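Local coordinates for BREX protein BrxA (Magnetospirillum magneticum, PDB 3BHW) that probably takes part in a type 1 BREX system, which protects bacteria against double-stranded DNA phage by blocking phage DNA replication, at residues T83-Q88 against R176-V181; V90-I95 against Q191-C196. One frame throughout, in Å; residues are numbered along the deposited sequence.

Contact 1: residues T83-Q88 against R176-V181; sequences TQVAIQ and RISGEV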
loop_
_atom_site.group_PDB
_atom_site.type_symbol
_atom_site.label_atom_id
_atom_site.label_comp_id
_atom_site.label_asym_id
_atom_site.label_seq_id
_atom_site.Cartn_x
_atom_site.Cartn_y
_atom_site.Cartn_z
ATOM N N THR A 83 7.022 10.574 10.063
ATOM C CA THR A 83 5.742 10.422 9.428
ATOM C C THR A 83 5.860 10.094 7.924
ATOM O O THR A 83 5.261 9.126 7.448
ATOM C CB THR A 83 4.881 11.661 9.714
ATOM O OG1 THR A 83 4.630 11.724 11.124
ATOM C CG2 THR A 83 3.545 11.535 9.019
ATOM N N GLN A 84 6.629 10.874 7.179
ATOM C CA GLN A 84 6.773 10.636 5.738
ATOM C C GLN A 84 7.590 9.365 5.457
ATOM O O GLN A 84 7.242 8.562 4.577
ATOM C CB GLN A 84 7.374 11.873 5.050
ATOM C CG GLN A 84 7.578 11.745 3.531
ATOM C CD GLN A 84 6.328 12.101 2.716
ATOM O OE1 GLN A 84 5.568 11.214 2.286
ATOM N NE2 GLN A 84 6.111 13.400 2.501
ATOM N N VAL A 85 8.661 9.142 6.213
ATOM C CA VAL A 85 9.463 7.953 5.975
ATOM C C VAL A 85 8.603 6.701 6.236
ATOM O O VAL A 85 8.560 5.786 5.412
ATOM C CB VAL A 85 10.809 7.960 6.781
ATOM C CG1 VAL A 85 11.536 6.671 6.607
ATOM C CG2 VAL A 85 11.708 9.107 6.336
ATOM N N ALA A 86 7.938 6.668 7.391
ATOM C CA ALA A 86 7.127 5.509 7.785
ATOM C C ALA A 86 5.979 5.273 6.804
ATOM O O ALA A 86 5.719 4.125 6.404
ATOM C CB ALA A 86 6.623 5.664 9.264
ATOM N N ILE A 87 5.286 6.333 6.400
ATOM C CA ILE A 87 4.138 6.121 5.498
ATOM C C ILE A 87 4.601 5.569 4.142
ATOM O O ILE A 87 3.955 4.692 3.587
ATOM C CB ILE A 87 3.294 7.387 5.311
ATOM C CG1 ILE A 87 1.942 7.039 4.698
ATOM C CG2 ILE A 87 4.062 8.423 4.517
ATOM C CD1 ILE A 87 0.816 7.056 5.683
ATOM N N GLN A 88 5.747 6.023 3.672
ATOM C CA GLN A 88 6.276 5.562 2.406
ATOM C C GLN A 88 6.713 4.097 2.457
ATOM O O GLN A 88 6.654 3.391 1.461
ATOM C CB GLN A 88 7.444 6.474 1.993
ATOM C CG GLN A 88 6.922 7.836 1.494
ATOM C CD GLN A 88 8.022 8.812 1.108
ATOM O OE1 GLN A 88 9.205 8.491 1.200
ATOM N NE2 GLN A 88 7.627 9.993 0.645
ATOM N N ARG A 176 8.628 12.817 -3.778
ATOM C CA ARG A 176 9.987 12.290 -3.631
ATOM C C ARG A 176 9.988 11.222 -2.554
ATOM O O ARG A 176 9.716 11.522 -1.402
ATOM C CB ARG A 176 10.953 13.448 -3.270
ATOM C CG ARG A 176 12.252 13.060 -2.540
ATOM C CD ARG A 176 13.348 12.607 -3.500
ATOM N NE ARG A 176 14.535 11.985 -2.877
ATOM C CZ ARG A 176 14.832 11.939 -1.571
ATOM N NH1 ARG A 176 14.046 12.492 -0.654
ATOM N NH2 ARG A 176 15.953 11.342 -1.186
ATOM N N ILE A 177 10.265 9.970 -2.942
ATOM C CA ILE A 177 10.371 8.886 -1.979
ATOM C C ILE A 177 11.702 9.004 -1.219
ATOM O O ILE A 177 12.778 9.220 -1.822
ATOM C CB ILE A 177 10.227 7.475 -2.614
ATOM C CG1 ILE A 177 8.838 7.274 -3.259
ATOM C CG2 ILE A 177 10.469 6.437 -1.592
ATOM C CD1 ILE A 177 7.663 7.445 -2.286
ATOM N N SER A 178 11.615 8.880 0.099
ATOM C CA SER A 178 12.758 9.066 0.946
ATOM C C SER A 178 13.885 8.117 0.552
ATOM O O SER A 178 13.669 6.957 0.181
ATOM C CB SER A 178 12.392 8.880 2.410
ATOM O OG SER A 178 12.138 7.537 2.678
ATOM N N GLY A 179 15.093 8.649 0.639
ATOM C CA GLY A 179 16.294 7.918 0.316
ATOM C C GLY A 179 16.423 6.691 1.188
ATOM O O GLY A 179 16.937 5.682 0.736
ATOM N N GLU A 180 15.944 6.760 2.429
ATOM C CA GLU A 180 15.983 5.618 3.347
ATOM C C GLU A 180 15.101 4.476 2.826
ATOM O O GLU A 180 15.464 3.325 2.859
ATOM C CB GLU A 180 15.436 6.050 4.680
ATOM C CG GLU A 180 16.001 5.336 5.868
ATOM C CD GLU A 180 15.702 6.111 7.118
ATOM O OE1 GLU A 180 15.923 7.342 7.102
ATOM O OE2 GLU A 180 15.229 5.500 8.098
ATOM N N VAL A 181 13.935 4.820 2.313
ATOM C CA VAL A 181 13.069 3.774 1.806
ATOM C C VAL A 181 13.651 3.187 0.530
ATOM O O VAL A 181 13.706 1.949 0.361
ATOM C CB VAL A 181 11.678 4.356 1.581
ATOM C CG1 VAL A 181 10.863 3.419 0.648
ATOM C CG2 VAL A 181 11.020 4.589 2.977
#

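Contact 2: residues V90-I95 against Q191-C196; sequences VFAAAI and QYVIRC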
loop_
_atom_site.group_PDB
_atom_site.type_symbol
_atom_site.label_atom_id
_atom_site.label_comp_id
_atom_site.label_asym_id
_atom_site.label_seq_id
_atom_site.Cartn_x
_atom_site.Cartn_y
_atom_site.Cartn_z
ATOM N N VAL A 90 5.296 1.964 4.473
ATOM C CA VAL A 90 4.027 1.230 4.414
ATOM C C VAL A 90 3.518 1.168 2.951
ATOM O O VAL A 90 3.003 0.115 2.486
ATOM C CB VAL A 90 2.982 1.815 5.366
ATOM C CG1 VAL A 90 1.716 0.970 5.230
ATOM C CG2 VAL A 90 3.511 1.763 6.768
ATOM N N PHE A 91 3.671 2.265 2.220
ATOM C CA PHE A 91 3.289 2.322 0.800
ATOM C C PHE A 91 4.004 1.258 -0.025
ATOM O O PHE A 91 3.366 0.552 -0.830
ATOM C CB PHE A 91 3.538 3.740 0.273
ATOM C CG PHE A 91 3.079 4.004 -1.157
ATOM C CD1 PHE A 91 1.821 3.608 -1.670
ATOM C CD2 PHE A 91 3.920 4.739 -1.991
ATOM C CE1 PHE A 91 1.490 3.971 -2.999
ATOM C CE2 PHE A 91 3.568 5.076 -3.273
ATOM C CZ PHE A 91 2.361 4.713 -3.788
ATOM N N ALA A 92 5.271 1.023 0.247
ATOM C CA ALA A 92 6.055 0.092 -0.547
ATOM C C ALA A 92 5.532 -1.295 -0.237
ATOM O O ALA A 92 5.448 -2.118 -1.151
ATOM C CB ALA A 92 7.517 0.177 -0.114
ATOM N N ALA A 93 5.277 -1.554 1.051
ATOM C CA ALA A 93 4.718 -2.824 1.462
ATOM C C ALA A 93 3.371 -3.039 0.808
ATOM O O ALA A 93 3.054 -4.165 0.370
ATOM C CB ALA A 93 4.639 -2.898 2.985
ATOM N N ALA A 94 2.577 -1.975 0.687
ATOM C CA ALA A 94 1.229 -2.138 0.070
ATOM C C ALA A 94 1.375 -2.472 -1.407
ATOM O O ALA A 94 0.631 -3.323 -1.947
ATOM C CB ALA A 94 0.398 -0.947 0.273
ATOM N N ILE A 95 2.316 -1.854 -2.058
ATOM C CA ILE A 95 2.618 -2.187 -3.460
ATOM C C ILE A 95 3.079 -3.625 -3.639
ATOM O O ILE A 95 2.523 -4.388 -4.472
ATOM C CB ILE A 95 3.606 -1.209 -4.078
ATOM C CG1 ILE A 95 2.922 0.162 -4.156
ATOM C CG2 ILE A 95 4.045 -1.691 -5.493
ATOM C CD1 ILE A 95 3.900 1.312 -4.296
ATOM N N GLN A 191 12.707 -4.991 -7.369
ATOM C CA GLN A 191 12.516 -4.448 -8.703
ATOM C C GLN A 191 11.112 -3.919 -8.929
ATOM O O GLN A 191 10.914 -2.795 -9.436
ATOM C CB GLN A 191 12.850 -5.447 -9.838
ATOM C CG GLN A 191 14.056 -6.412 -9.558
ATOM C CD GLN A 191 15.367 -5.766 -9.171
ATOM O OE1 GLN A 191 15.694 -4.633 -9.592
ATOM N NE2 GLN A 191 16.189 -6.510 -8.414
ATOM N N TYR A 192 10.135 -4.730 -8.557
ATOM C CA TYR A 192 8.766 -4.384 -8.920
ATOM C C TYR A 192 8.313 -3.208 -8.114
ATOM O O TYR A 192 7.735 -2.269 -8.681
ATOM C CB TYR A 192 7.825 -5.571 -8.716
ATOM C CG TYR A 192 6.347 -5.292 -8.999
ATOM C CD1 TYR A 192 5.896 -5.267 -10.315
ATOM C CD2 TYR A 192 5.415 -5.108 -7.949
ATOM C CE1 TYR A 192 4.513 -5.035 -10.612
ATOM C CE2 TYR A 192 4.057 -4.836 -8.227
ATOM C CZ TYR A 192 3.625 -4.806 -9.561
ATOM O OH TYR A 192 2.271 -4.562 -9.816
ATOM N N VAL A 193 8.537 -3.243 -6.791
ATOM C CA VAL A 193 8.154 -2.062 -5.957
ATOM C C VAL A 193 8.866 -0.774 -6.435
ATOM O O VAL A 193 8.234 0.279 -6.601
ATOM C CB VAL A 193 8.335 -2.364 -4.496
ATOM C CG1 VAL A 193 7.982 -1.151 -3.663
ATOM C CG2 VAL A 193 7.525 -3.652 -4.135
ATOM N N ILE A 194 10.141 -0.917 -6.754
ATOM C CA ILE A 194 10.923 0.214 -7.225
ATOM C C ILE A 194 10.270 0.892 -8.413
ATOM O O ILE A 194 10.138 2.114 -8.432
ATOM C CB ILE A 194 12.373 -0.159 -7.486
ATOM C CG1 ILE A 194 13.071 -0.492 -6.141
ATOM C CG2 ILE A 194 13.110 0.949 -8.298
ATOM C CD1 ILE A 194 14.452 -1.153 -6.214
ATOM N N ARG A 195 9.913 0.087 -9.409
ATOM C CA ARG A 195 9.304 0.572 -10.646
ATOM C C ARG A 195 7.974 1.289 -10.418
ATOM O O ARG A 195 7.651 2.266 -11.115
ATOM C CB ARG A 195 9.095 -0.620 -11.598
ATOM C CG ARG A 195 8.868 -0.256 -13.000
ATOM C CD ARG A 195 8.094 -1.432 -13.729
ATOM N NE ARG A 195 7.870 -1.132 -15.134
ATOM C CZ ARG A 195 8.846 -1.095 -16.029
ATOM N NH1 ARG A 195 10.092 -1.348 -15.638
ATOM N NH2 ARG A 195 8.580 -0.830 -17.313
ATOM N N CYS A 196 7.192 0.786 -9.454
ATOM C CA CYS A 196 5.829 1.291 -9.194
ATOM C C CYS A 196 5.771 2.455 -8.222
ATOM O O CYS A 196 4.888 3.287 -8.323
ATOM C CB CYS A 196 4.961 0.164 -8.613
ATOM S SG CYS A 196 4.717 -1.283 -9.733
#

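Contact 1: residues T83-Q88 against R176-V181
Q88, on helix 83-97, reaches across with its side-chain amide to the backbone of R176 and S178, on either side of I177, where an extended loop turns into helix 179-187. The tight part of the contact lies here. Q88 OE1 accepts the backbone N-H of S178 at 2.7 Å from S178 N; the bond is nearly straight at the hydrogen (172°), and the donor sits 18° off the carbonyl plane. A weak bond from S178 OG, 3.4 Å from Q88 OE1, adds to it. On the other branch of the amide, Q88 NE2 gives weak bonds to R176 O and, one turn back on its own helix, to Q84 OE1. The chain of Q88 runs extended beyond CG, long enough for the amide to span the gap, and I177 lies alongside it in the opposite sense, with I177 CD1 3.7 Å from Q88 CD. S178 is the N-cap of helix 179-187: its OG, held between backbone N and carbonyl carbon (chi1 71°), accepts from V181 N at 3.3 Å. Beside the chain of Q88, V181 CG2 packs 3.7 Å from V85 O and also touches Q88 CB.

Toward solvent the contact slackens. V85 sets CG2 4.0 Å from S178 CB, while the exposed E180 crosses V85 at about a right angle and brings only OE2 near its CG1; M77 of helix 72-80 touches V85, E180 and V181. Glutamine suits the buried position because one amide both accepts and donates: Q88 takes the capping residue's N-H in a short, straight bond and offers R176 O a weak one, without burying a net charge.

Contact 2: residues V90-I95 against Q191-C196
I95 and V193 bring two helices together in the all-helical fold of BrxA: the axes of 90-95 and 191-196 pass 9.5 Å apart at 116°, a steep crossing that confines the contact to a small patch.

The apolar contacts centre on two branched residues. In I95 it is CG2, the branch anti to the backbone N, that faces the second helix, where it meets C196 CB at 3.7 Å and, more loosely, V193 CG2 and Y192 CE2. V193 answers with CG1, which rests 3.8 Å from A92 CB. Alanine suits this place because its short side chain lets the valine approach the helix backbone, and V193 CG1 lies 3.7 Å from A92 O. L185 of helix 179-187 touches both A92 and V193, while L101 and L105 of helix 99-112 pack on I95.

Aromatic contacts frame the patch. The I95 side chain also lies on its own helix's F91, with CD1 over the ring centre. Y192 presents an edge to I95 O, and its hydroxyl is hydrogen-bonded to D103 of helix 99-112, so a ring that is apolar at its flank keeps a polar partner at its tip. Within helix 191-197 itself, one turn on, C196 SG lies 3.7 Å above the plane of the Y192 ring, offset toward the rim.

The two contacts lie on successive turns of helix 83-97, whose first part serves contact 1 and whose later part serves contact 2; their centres are about 12 Å apart. Their partners come from the C-terminal end of the chain: the loop leading into helix 179-187 and its first turn, then helix 191-197, the next helix. Along the sequence the segments alternate, so the order on helix 83-97 is repeated in the partners. Contact 1 is partly buried and mixed, polar round Q88 and apolar round V85 and V181; contact 2 is buried and apolar, nearer the centre of the chain. Together they pack the C-terminal part of the chain against one helix, bringing together residues about ninety positions apart.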